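2-(3-amino-3-carboxypropyl)histidine synthase (Pyrococcus horikoshii, PDB 3LZD) catalyses the first step of diphthamide biosynthesis, using its [4Fe-4S] cluster to transfer the 3-amino-3-carboxypropyl group of S-adenosyl-L-methionine to a histidine of elongation factor 2. Local coordinates at residues Lys51-Lys56 with Ile372-Thr377; Glu72-Leu77 with Val84-Glu89; Lys291-Glu296 with Leu348-Glu353; Ile300-Asn303 with His308-Glu311; Phe267-Ser272 with Ala281-Ile286. All blocks are in the same frame, centred on the assembly; numbering follows the deposited sequence.

Contact 1. Residues Lys51-Lys56 with Ile372-Thr377; sequences KRIGAK and ISIHST
The Schellman end of helix 43-52 brings R52 and I53 up to I374 of the short strand 373-375, outermost in its sheet within this chain. The contact is small and lies at the surface. It buries 96 Å² in all. On the strand side I374 does the touching alone. Its CG1 lies anti to the backbone N (chi1 -179°), which sends CD1 out toward the end of the helix. R52 comes from the opposite direction. Its chain runs straight through CD and then bends at chi3 (62°), which brings NH1 back to the isoleucine, obliquely to the guanidinium plane. NH1 of R52 rests 3.8 Å from CD1 of I374. The CG2 branch of I374 is a little farther from R52 NH1, at 4.1 Å. I53 adds a methyl-to-methyl touch, with its CD1 4.2 Å from CD1 of I374. No hydrogen bond crosses between the two segments. The charge of R52 is met within its own helix, where NH1 forms a salt bridge with E49. The isoleucine therefore packs against an arginine whose polar end already has a partner.

G54 ends the helix. It has positive phi, and its N bonds to K51 O at 3.2 Å, while A55 N reaches L50 O. The turn leads the chain away toward strand 57-61. Strand 373-375 runs antiparallel to strand 126-130, with backbone bonds from S373 to F128 and from H375 to T126. I374 also packs on I127 of that strand and on E49 of helix 43-52, while I53 leans on P125 in the loop before strand 126-130.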
# COMPACT_ATOMS: atom_id res chain seq x y z
N LYS A 51 25.64 5.97 -15.68
CA LYS A 51 26.54 5.36 -16.67
C LYS A 51 27.78 4.85 -15.95
O LYS A 51 28.36 3.82 -16.33
CB LYS A 51 26.99 6.37 -17.73
CG LYS A 51 25.92 6.84 -18.71
CD LYS A 51 25.51 5.74 -19.70
CE LYS A 51 24.78 6.35 -20.89
NZ LYS A 51 24.20 5.32 -21.82
N ARG A 52 28.17 5.56 -14.89
CA ARG A 52 29.34 5.21 -14.10
C ARG A 52 29.18 3.88 -13.37
O ARG A 52 30.16 3.15 -13.19
CB ARG A 52 29.63 6.32 -13.08
CG ARG A 52 30.93 6.13 -12.30
CD ARG A 52 31.18 7.30 -11.35
NE ARG A 52 30.11 7.43 -10.36
CZ ARG A 52 29.85 6.51 -9.43
NH1 ARG A 52 28.85 6.70 -8.57
NH2 ARG A 52 30.58 5.41 -9.36
N ILE A 53 27.98 3.53 -12.93
CA ILE A 53 27.83 2.25 -12.25
C ILE A 53 27.26 1.20 -13.18
O ILE A 53 26.92 0.10 -12.74
CB ILE A 53 26.95 2.36 -10.98
CG1 ILE A 53 25.56 2.89 -11.35
CG2 ILE A 53 27.64 3.26 -9.96
CD1 ILE A 53 24.63 3.05 -10.15
N GLY A 54 27.15 1.53 -14.46
CA GLY A 54 26.63 0.59 -15.44
C GLY A 54 25.17 0.18 -15.30
O GLY A 54 24.79 -0.94 -15.63
N ALA A 55 24.34 1.10 -14.82
CA ALA A 55 22.93 0.79 -14.64
C ALA A 55 22.18 0.75 -15.97
O ALA A 55 22.35 1.63 -16.82
CB ALA A 55 22.28 1.83 -13.70
N LYS A 56 21.36 -0.28 -16.14
CA LYS A 56 20.58 -0.45 -17.36
C LYS A 56 19.08 -0.26 -17.14
O LYS A 56 18.35 0.13 -18.05
CB LYS A 56 20.82 -1.84 -17.94
CG LYS A 56 21.82 -1.88 -19.09
CD LYS A 56 23.25 -1.65 -18.63
CE LYS A 56 24.21 -1.84 -19.80
NZ LYS A 56 25.63 -1.61 -19.41
N ILE A 372 22.72 16.29 -5.73
CA ILE A 372 22.41 14.88 -5.66
C ILE A 372 23.44 14.09 -4.89
O ILE A 372 24.58 14.53 -4.71
CB ILE A 372 22.21 14.27 -7.05
CG1 ILE A 372 23.53 14.24 -7.82
CG2 ILE A 372 21.19 15.09 -7.81
CD1 ILE A 372 23.39 13.65 -9.20
N SER A 373 23.03 12.94 -4.38
CA SER A 373 23.94 12.08 -3.63
C SER A 373 23.65 10.66 -4.10
O SER A 373 22.56 10.37 -4.58
CB SER A 373 23.68 12.17 -2.13
OG SER A 373 22.41 11.61 -1.83
N ILE A 374 24.64 9.78 -3.96
CA ILE A 374 24.44 8.40 -4.36
C ILE A 374 24.90 7.55 -3.20
O ILE A 374 25.99 7.74 -2.67
CB ILE A 374 25.22 8.05 -5.64
CG1 ILE A 374 24.94 6.58 -6.01
CG2 ILE A 374 26.71 8.30 -5.45
CD1 ILE A 374 25.19 6.26 -7.48
N HIS A 375 24.03 6.63 -2.79
CA HIS A 375 24.30 5.74 -1.68
C HIS A 375 24.07 4.29 -2.06
O HIS A 375 23.28 3.99 -2.96
CB HIS A 375 23.39 6.09 -0.50
CG HIS A 375 23.67 7.42 0.13
ND1 HIS A 375 24.45 7.56 1.26
CD2 HIS A 375 23.30 8.67 -0.23
CE1 HIS A 375 24.54 8.84 1.57
NE2 HIS A 375 23.86 9.54 0.68
N SER A 376 24.76 3.40 -1.36
CA SER A 376 24.64 1.97 -1.57
C SER A 376 25.18 1.35 -0.30
O SER A 376 26.36 1.50 0.03
CB SER A 376 25.45 1.53 -2.79
OG SER A 376 26.77 2.04 -2.75
N THR A 377 24.31 0.67 0.44
CA THR A 377 24.69 0.05 1.70
C THR A 377 24.97 -1.44 1.57
O THR A 377 25.06 -1.91 0.42
CB THR A 377 23.60 0.25 2.76
OG1 THR A 377 22.50 -0.61 2.45
CG2 THR A 377 23.11 1.71 2.76

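Contact 2. Residues Glu72-Leu77 with Val84-Glu89; sequences ELAGFL and VFLHGE
V84 holds CG1 anti to the backbone N (chi1 -180°) and CG2 beside it, and this sets the two methyls against A74 and L77 of the helix. The contact belongs to a beta-alpha-beta unit made of strand 57-61, helix 67-78 and strand 83-87. Helix 67-78 and the strand that follows it are nearly antiparallel, at 166°, with their axes 8.6 Å apart. All four touching residues are buried. A74 is the small residue that lets the strand come close. Its CB meets V84 CG1 at 3.3 Å, tighter than usual for two carbons. The other branch, V84 CG2, sits 3.7 Å from L77 CB, one turn along the helix. An alanine in place of V84 would lose both methyls and is likely to open a gap beside A74 and L77 on the inner face of the helix.

V84 also packs on V58 and I60 of strand 57-61, and L77 continues the apolar layer onto L47 and L50 of helix 43-52. Strand 83-87 is the outermost strand of its sheet within this chain. F85, L86 and H87 pair in a parallel ladder with a strand of the second subunit, so the sheet runs on across the dimer interface. L86 starts out beside the helix rather than facing it, but its end turns back, and CD2 of L86 lies 4.1 Å from CB of A74.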
# COMPACT_ATOMS: atom_id res chain seq x y z
N GLU A 72 9.57 13.26 -17.21
CA GLU A 72 10.48 13.96 -18.13
C GLU A 72 11.89 13.39 -17.95
O GLU A 72 12.64 13.20 -18.91
CB GLU A 72 10.50 15.47 -17.84
N LEU A 73 12.26 13.13 -16.70
CA LEU A 73 13.56 12.57 -16.41
C LEU A 73 13.66 11.17 -17.03
O LEU A 73 14.71 10.81 -17.57
CB LEU A 73 13.79 12.49 -14.91
CG LEU A 73 15.02 11.71 -14.46
CD1 LEU A 73 16.29 12.32 -15.08
CD2 LEU A 73 15.10 11.72 -12.95
N ALA A 74 12.58 10.40 -16.94
CA ALA A 74 12.53 9.04 -17.48
C ALA A 74 12.69 9.10 -18.99
O ALA A 74 13.44 8.31 -19.56
CB ALA A 74 11.19 8.35 -17.12
N GLY A 75 11.98 10.03 -19.63
CA GLY A 75 12.07 10.17 -21.08
C GLY A 75 13.51 10.48 -21.49
O GLY A 75 14.03 9.94 -22.47
N PHE A 76 14.15 11.34 -20.70
CA PHE A 76 15.53 11.72 -20.96
C PHE A 76 16.49 10.53 -20.81
O PHE A 76 17.37 10.31 -21.65
CB PHE A 76 15.96 12.84 -20.01
CG PHE A 76 17.43 13.14 -20.07
CD1 PHE A 76 17.98 13.75 -21.20
CD2 PHE A 76 18.27 12.74 -19.04
CE1 PHE A 76 19.35 13.95 -21.30
CE2 PHE A 76 19.65 12.93 -19.13
CZ PHE A 76 20.19 13.54 -20.26
N LEU A 77 16.32 9.77 -19.73
CA LEU A 77 17.20 8.63 -19.50
C LEU A 77 17.01 7.52 -20.55
O LEU A 77 17.99 6.89 -20.97
CB LEU A 77 16.99 8.10 -18.08
CG LEU A 77 17.39 9.05 -16.94
CD1 LEU A 77 17.08 8.39 -15.60
CD2 LEU A 77 18.89 9.38 -17.01
N VAL A 84 13.63 2.68 -18.02
CA VAL A 84 13.12 3.36 -16.85
C VAL A 84 11.68 2.99 -16.48
O VAL A 84 10.81 2.94 -17.35
CB VAL A 84 13.18 4.89 -17.07
CG1 VAL A 84 12.65 5.63 -15.84
CG2 VAL A 84 14.61 5.30 -17.38
N PHE A 85 11.47 2.71 -15.20
CA PHE A 85 10.15 2.39 -14.64
C PHE A 85 9.83 3.51 -13.64
O PHE A 85 10.73 4.01 -12.95
CB PHE A 85 10.17 1.07 -13.85
CG PHE A 85 10.46 -0.17 -14.66
CD1 PHE A 85 10.73 -1.37 -14.01
CD2 PHE A 85 10.49 -0.14 -16.05
CE1 PHE A 85 11.04 -2.53 -14.72
CE2 PHE A 85 10.79 -1.31 -16.78
CZ PHE A 85 11.07 -2.50 -16.10
N LEU A 86 8.57 3.92 -13.56
CA LEU A 86 8.16 4.93 -12.60
C LEU A 86 7.48 4.18 -11.46
O LEU A 86 6.71 3.25 -11.70
CB LEU A 86 7.15 5.89 -13.19
CG LEU A 86 7.68 6.81 -14.26
CD1 LEU A 86 6.62 7.83 -14.59
CD2 LEU A 86 8.99 7.48 -13.76
N HIS A 87 7.78 4.57 -10.23
CA HIS A 87 7.11 3.92 -9.10
C HIS A 87 5.77 4.64 -9.01
O HIS A 87 5.73 5.86 -8.89
CB HIS A 87 7.91 4.10 -7.81
CG HIS A 87 7.41 3.26 -6.68
ND1 HIS A 87 7.39 3.71 -5.37
CD2 HIS A 87 6.92 2.00 -6.65
CE1 HIS A 87 6.91 2.76 -4.59
NE2 HIS A 87 6.61 1.71 -5.34
N GLY A 88 4.67 3.89 -9.07
CA GLY A 88 3.35 4.48 -9.03
C GLY A 88 2.84 5.00 -7.70
O GLY A 88 1.92 5.83 -7.66
N GLU A 89 3.41 4.51 -6.61
CA GLU A 89 2.99 4.97 -5.29
C GLU A 89 3.40 6.44 -5.16
O GLU A 89 4.28 6.92 -5.88
CB GLU A 89 3.68 4.15 -4.19
CG GLU A 89 3.47 2.63 -4.28
CD GLU A 89 2.00 2.23 -4.20
OE1 GLU A 89 1.26 2.84 -3.40
OE2 GLU A 89 1.60 1.30 -4.93

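Contact 3. Residues Lys291-Glu296 with Leu348-Glu353; sequences KKHGRE and LGLREE
L348 divides its two methyls between the flat groups of H293 and R295. CD1 stands over one face of the H293 ring, 4.1 Å above the plane and displaced toward the rim. CD2 stands over one face of the R295 guanidinium and comes within 3.6 Å of R295 NH2. The same CD2 lies 4.0 Å from CB of H293. R295 and L348 lie side by side with their ends pointing opposite ways, and the H293 side chain is set aslant to L348. L350 comes at the ring from across the contact, obliquely to its plane. Its CD1 touches NE2 of the ring at 3.7 Å.

The guanidinium is fixed by a bond inside its own segment. R295 NH2 donates to H293 O at 2.8 Å, with an N-H...O angle of 151°. The bond lies in the carbonyl plane and close to the guanidinium plane. The bend at chi2 (77°) folds the arginine back for this bond and leaves a face turned to L348. On the ring, ND1 makes a weak hydrogen bond to L289 O. No hydrogen bond joins the two segments, and the contact is a surface one.

Both segments leave a helix through a Schellman motif, with G294 and G349 at positive phi. The contact thus ties together the C-terminal ends of helices 280-292 and 341-347. L348 also packs on L289 and L290 of the first helix, and R295 packs on L347 of the second. Beyond R295 the chain enters strand 296-302, the outermost strand of its sheet within this chain.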
# COMPACT_ATOMS: atom_id res chain seq x y z
N LYS A 291 -0.95 -4.78 28.07
CA LYS A 291 -1.41 -6.03 28.66
C LYS A 291 -1.13 -6.06 30.16
O LYS A 291 -2.01 -6.41 30.94
CB LYS A 291 -0.73 -7.23 27.97
CG LYS A 291 -1.29 -7.53 26.60
CD LYS A 291 -0.70 -8.78 25.99
CE LYS A 291 -1.27 -9.02 24.60
NZ LYS A 291 -0.68 -10.19 23.92
N LYS A 292 0.08 -5.70 30.55
CA LYS A 292 0.43 -5.68 31.96
C LYS A 292 -0.56 -4.81 32.73
O LYS A 292 -0.80 -5.02 33.91
CB LYS A 292 1.85 -5.15 32.16
N HIS A 293 -1.16 -3.83 32.05
CA HIS A 293 -2.10 -2.94 32.71
C HIS A 293 -3.59 -3.18 32.48
O HIS A 293 -4.38 -2.23 32.44
CB HIS A 293 -1.75 -1.50 32.38
CG HIS A 293 -0.47 -1.04 33.02
ND1 HIS A 293 0.74 -1.65 32.77
CD2 HIS A 293 -0.22 -0.06 33.91
CE1 HIS A 293 1.69 -1.06 33.48
NE2 HIS A 293 1.13 -0.09 34.18
N GLY A 294 -3.98 -4.44 32.31
CA GLY A 294 -5.39 -4.76 32.14
C GLY A 294 -6.05 -4.62 30.78
O GLY A 294 -7.22 -4.98 30.63
N ARG A 295 -5.34 -4.10 29.79
CA ARG A 295 -5.92 -3.94 28.46
C ARG A 295 -5.53 -5.06 27.51
O ARG A 295 -4.57 -5.80 27.75
CB ARG A 295 -5.48 -2.61 27.82
CG ARG A 295 -6.19 -1.38 28.33
CD ARG A 295 -5.69 -0.94 29.68
NE ARG A 295 -6.20 0.39 30.02
CZ ARG A 295 -5.92 1.02 31.16
NH1 ARG A 295 -6.42 2.23 31.39
NH2 ARG A 295 -5.15 0.44 32.07
N GLU A 296 -6.28 -5.19 26.42
CA GLU A 296 -5.95 -6.18 25.41
C GLU A 296 -5.26 -5.37 24.32
O GLU A 296 -5.62 -4.22 24.06
CB GLU A 296 -7.21 -6.85 24.85
CG GLU A 296 -7.95 -7.74 25.85
CD GLU A 296 -9.13 -8.46 25.21
OE1 GLU A 296 -8.92 -9.30 24.31
OE2 GLU A 296 -10.28 -8.18 25.62
N LEU A 348 -1.80 5.29 30.57
CA LEU A 348 -1.59 4.25 31.55
C LEU A 348 -1.11 4.80 32.90
O LEU A 348 -1.00 4.06 33.87
CB LEU A 348 -0.58 3.23 31.04
CG LEU A 348 -1.04 2.36 29.87
CD1 LEU A 348 0.01 1.28 29.63
CD2 LEU A 348 -2.39 1.73 30.17
N GLY A 349 -0.83 6.10 32.94
CA GLY A 349 -0.37 6.72 34.17
C GLY A 349 1.10 6.56 34.48
O GLY A 349 1.52 6.76 35.62
N LEU A 350 1.91 6.21 33.49
CA LEU A 350 3.35 6.03 33.70
C LEU A 350 4.14 7.31 33.44
O LEU A 350 5.20 7.52 34.02
CB LEU A 350 3.87 4.92 32.78
CG LEU A 350 3.41 3.49 33.07
CD1 LEU A 350 1.90 3.43 33.24
CD2 LEU A 350 3.85 2.60 31.93
N ARG A 351 3.61 8.15 32.56
CA ARG A 351 4.24 9.41 32.18
C ARG A 351 3.32 10.55 32.62
O ARG A 351 2.10 10.43 32.54
CB ARG A 351 4.44 9.42 30.66
CG ARG A 351 5.30 10.55 30.11
CD ARG A 351 5.38 10.45 28.58
NE ARG A 351 6.28 9.39 28.12
CZ ARG A 351 7.61 9.47 28.18
NH1 ARG A 351 8.19 10.55 28.67
NH2 ARG A 351 8.35 8.46 27.73
N GLU A 352 3.90 11.64 33.09
CA GLU A 352 3.09 12.77 33.56
C GLU A 352 3.01 13.94 32.59
O GLU A 352 1.92 14.45 32.32
CB GLU A 352 3.62 13.26 34.91
N GLU A 353 4.15 14.37 32.07
CA GLU A 353 4.17 15.50 31.15
C GLU A 353 4.13 15.03 29.70
O GLU A 353 4.60 13.93 29.38
CB GLU A 353 5.42 16.35 31.39

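Contact 4. Residues Ile300-Asn303 with His308-Glu311; sequences IVMN and HKLE
Strand residues I300 and M302 face the short, loosely bonded helical turn at 308-310, with CA of M302 9.3 Å from CA of K309 and CA of I300 9.4 Å from CA of L310. M302 does most of the bridging. Its chain is extended to SD and then bends at chi3 (77°), which turns the CE methyl toward the helix. CE lies 3.6 Å from K309 CD, against the aliphatic part of the lysine. The same CE is 3.9 Å from L310 CD2, and SD of M302 lies equally near that methyl. I300 completes the patch with CG2 4.1 Å from L310 CD2. An alanine at M302 would remove everything beyond CB, SD and CE included, and would probably leave L310 and the lysine chain without their main neighbour on the strand.

K309 extends beyond its CG and carries NZ away from this apolar patch. NZ bonds to D304 O and forms a salt bridge with E89 of the second subunit; that carboxylate also accepts a hydrogen bond from N303 N. I300 and V301 pair with a strand of that subunit. The side chain of M302 is about 11 Å from that of C323, a cysteine that binds the [4Fe-4S] cluster. Within the chain, helix 307-310 lies over strands 296-302, 266-272 and 317-320, with I270 touching M302 and L310, and Y318 touching I300 and L310.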
# COMPACT_ATOMS: atom_id res chain seq x y z
N ILE A 300 -0.39 -4.75 14.97
CA ILE A 300 -0.86 -4.72 13.59
C ILE A 300 0.23 -4.22 12.64
O ILE A 300 0.82 -3.17 12.87
CB ILE A 300 -2.09 -3.79 13.46
CG1 ILE A 300 -3.21 -4.29 14.38
CG2 ILE A 300 -2.56 -3.73 11.99
CD1 ILE A 300 -4.31 -3.28 14.64
N VAL A 301 0.47 -4.99 11.58
CA VAL A 301 1.46 -4.68 10.57
C VAL A 301 0.80 -4.12 9.30
O VAL A 301 -0.09 -4.75 8.72
CB VAL A 301 2.26 -5.95 10.19
CG1 VAL A 301 3.30 -5.62 9.14
CG2 VAL A 301 2.92 -6.54 11.42
N MET A 302 1.24 -2.95 8.86
CA MET A 302 0.71 -2.31 7.64
C MET A 302 1.84 -1.64 6.85
O MET A 302 3.00 -1.63 7.27
CB MET A 302 -0.28 -1.20 8.00
CG MET A 302 -1.34 -1.57 9.00
SD MET A 302 -2.35 -0.13 9.42
CE MET A 302 -3.43 -0.03 7.93
N ASN A 303 1.49 -1.08 5.70
CA ASN A 303 2.45 -0.33 4.90
C ASN A 303 1.93 1.08 5.08
O ASN A 303 2.37 1.80 5.97
CB ASN A 303 2.41 -0.74 3.43
CG ASN A 303 3.21 0.22 2.55
OD1 ASN A 303 4.21 0.79 3.00
ND2 ASN A 303 2.77 0.40 1.31
N HIS A 308 -9.38 3.45 7.50
CA HIS A 308 -10.29 2.65 6.69
C HIS A 308 -9.96 1.16 6.61
O HIS A 308 -10.85 0.32 6.64
CB HIS A 308 -10.36 3.19 5.26
CG HIS A 308 -11.17 2.32 4.34
ND1 HIS A 308 -12.55 2.28 4.38
CD2 HIS A 308 -10.79 1.40 3.42
CE1 HIS A 308 -12.98 1.38 3.51
NE2 HIS A 308 -11.93 0.83 2.92
N LYS A 309 -8.68 0.83 6.48
CA LYS A 309 -8.31 -0.58 6.38
C LYS A 309 -8.59 -1.31 7.69
O LYS A 309 -8.80 -2.53 7.70
CB LYS A 309 -6.83 -0.71 6.04
CG LYS A 309 -6.39 0.00 4.77
CD LYS A 309 -4.87 -0.09 4.61
CE LYS A 309 -4.36 0.67 3.39
NZ LYS A 309 -2.88 0.67 3.35
N LEU A 310 -8.62 -0.56 8.78
CA LEU A 310 -8.83 -1.14 10.11
C LEU A 310 -10.26 -1.12 10.65
O LEU A 310 -10.54 -1.80 11.64
CB LEU A 310 -7.92 -0.42 11.11
CG LEU A 310 -6.45 -0.26 10.70
CD1 LEU A 310 -5.71 0.54 11.77
CD2 LEU A 310 -5.81 -1.62 10.51
N GLU A 311 -11.16 -0.36 10.02
CA GLU A 311 -12.55 -0.25 10.49
C GLU A 311 -13.29 -1.55 10.88
O GLU A 311 -14.15 -1.53 11.76
CB GLU A 311 -13.39 0.50 9.46

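Contact 5. Residues Phe267-Ser272 with Ala281-Ile286; sequences FGVIVS and AEAKRI
V269 and A283 mark the closest approach of two nearly antiparallel elements, with their CA atoms 6.4 Å apart. The strand at 267-272 and the helix at 281-286 run at 175° to each other, and their axes come within 8.5 Å. With chi1 at 178°, V269 turns CG1 away from its own amide nitrogen and against the helix backbone. There it sits 3.7 Å from A283 O and 4.0 Å from A283 CB. Its second methyl, CG2, meets CG2 of I286 at 4.0 Å, the two side chains crossing at about a right angle. V271 also points at the helix beside A283, but the modelled spacing of that pair is doubtful.

These residues form the buried layer between strand and helix of a beta-alpha-beta unit, in which helix 280-292 links strand 266-272 to strand 296-302. V269 carries the layer on to V287 and L290. The side chain of V271 is about 12 Å from the iron-sulfur cluster.

I286 CB points toward the strand, but its longer branch leads away, and CD1 lies over one face of the R285 guanidinium. That guanidinium is clasped to E282, one turn back. R285 NH2 bonds to E282 OE2 at 2.6 Å, with an N-H...O angle of 154°, as part of a salt bridge. R285 NE adds a weak bond to the same oxygen at 3.1 Å. R285 NH2 has a second salt-bridge partner in E345 OE2.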
# COMPACT_ATOMS: atom_id res chain seq x y z
N PHE A 267 -6.89 -2.71 22.26
CA PHE A 267 -6.02 -1.79 21.54
C PHE A 267 -5.32 -2.42 20.35
O PHE A 267 -4.87 -3.56 20.40
CB PHE A 267 -4.93 -1.21 22.45
CG PHE A 267 -5.42 -0.11 23.36
CD1 PHE A 267 -6.16 -0.41 24.50
CD2 PHE A 267 -5.10 1.21 23.09
CE1 PHE A 267 -6.58 0.61 25.36
CE2 PHE A 267 -5.50 2.24 23.95
CZ PHE A 267 -6.24 1.94 25.08
N GLY A 268 -5.23 -1.64 19.29
CA GLY A 268 -4.51 -2.08 18.12
C GLY A 268 -3.22 -1.27 18.18
O GLY A 268 -3.27 -0.06 18.38
N VAL A 269 -2.08 -1.93 18.06
CA VAL A 269 -0.79 -1.25 18.10
C VAL A 269 -0.18 -1.45 16.72
O VAL A 269 0.23 -2.56 16.36
CB VAL A 269 0.11 -1.83 19.19
CG1 VAL A 269 1.47 -1.15 19.18
CG2 VAL A 269 -0.56 -1.64 20.55
N ILE A 270 -0.11 -0.36 15.98
CA ILE A 270 0.34 -0.38 14.59
C ILE A 270 1.78 -0.05 14.24
O ILE A 270 2.38 0.86 14.81
CB ILE A 270 -0.57 0.58 13.76
CG1 ILE A 270 -2.04 0.19 13.96
CG2 ILE A 270 -0.20 0.50 12.27
CD1 ILE A 270 -3.02 1.32 13.66
N VAL A 271 2.32 -0.82 13.29
CA VAL A 271 3.66 -0.55 12.78
C VAL A 271 3.54 -0.50 11.25
O VAL A 271 2.58 -1.02 10.67
CB VAL A 271 4.68 -1.65 13.13
CG1 VAL A 271 5.00 -1.61 14.62
CG2 VAL A 271 4.18 -3.00 12.68
N SER A 272 4.50 0.16 10.62
CA SER A 272 4.53 0.27 9.17
C SER A 272 5.80 -0.40 8.68
O SER A 272 6.86 -0.21 9.25
CB SER A 272 4.53 1.74 8.75
OG SER A 272 4.85 1.84 7.37
N ALA A 281 10.29 -3.19 17.78
CA ALA A 281 10.63 -3.31 19.20
C ALA A 281 9.80 -2.38 20.05
O ALA A 281 9.31 -2.76 21.12
CB ALA A 281 12.12 -3.04 19.42
N GLU A 282 9.63 -1.15 19.60
CA GLU A 282 8.85 -0.19 20.36
C GLU A 282 7.37 -0.60 20.38
O GLU A 282 6.68 -0.44 21.39
CB GLU A 282 9.01 1.21 19.77
CG GLU A 282 9.61 2.22 20.74
CD GLU A 282 8.61 2.69 21.79
OE1 GLU A 282 7.82 3.61 21.47
OE2 GLU A 282 8.60 2.14 22.91
N ALA A 283 6.89 -1.13 19.26
CA ALA A 283 5.49 -1.56 19.19
C ALA A 283 5.25 -2.73 20.15
O ALA A 283 4.28 -2.73 20.90
CB ALA A 283 5.14 -1.98 17.78
N LYS A 284 6.13 -3.72 20.10
CA LYS A 284 6.03 -4.89 20.97
C LYS A 284 6.03 -4.47 22.43
O LYS A 284 5.28 -5.01 23.24
CB LYS A 284 7.19 -5.85 20.72
CG LYS A 284 7.06 -6.70 19.47
CD LYS A 284 8.28 -7.58 19.29
CE LYS A 284 8.10 -8.56 18.15
NZ LYS A 284 9.34 -9.36 17.92
N ARG A 285 6.88 -3.50 22.76
CA ARG A 285 6.99 -2.99 24.13
C ARG A 285 5.64 -2.42 24.56
O ARG A 285 5.17 -2.69 25.66
CB ARG A 285 8.07 -1.91 24.19
CG ARG A 285 8.88 -1.89 25.47
CD ARG A 285 8.53 -0.70 26.35
NE ARG A 285 8.61 0.56 25.62
CZ ARG A 285 8.30 1.74 26.15
NH1 ARG A 285 7.89 1.82 27.41
NH2 ARG A 285 8.36 2.84 25.41
N ILE A 286 5.01 -1.65 23.67
CA ILE A 286 3.71 -1.05 23.97
C ILE A 286 2.61 -2.11 24.11
O ILE A 286 1.68 -1.95 24.90
CB ILE A 286 3.30 -0.04 22.86
CG1 ILE A 286 4.25 1.15 22.88
CG2 ILE A 286 1.85 0.42 23.05
CD1 ILE A 286 4.39 1.81 24.23

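In the fold
Contacts 2, 4 and 5 are buried and contacts 1 and 3 lie at the surface. Contacts 2 and 5 are alike: each sets a helix against a strand of a beta-alpha-beta unit through valine and alanine. Contacts 1 and 3 instead lay isoleucine or leucine against an arginine at a Schellman helix end. Contacts 1 and 2 serve one sheet, while contacts 4 and 5 serve another and are joined by backbone bonds between I300 and both V269 and V271. Contact 3 shares helix 280-292 with contact 5. Contacts 2 and 4 lie on strands that pair with the second subunit, while contacts 3 and 5 touch it through a single lysine each. Contact 1 encloses the others along the chain.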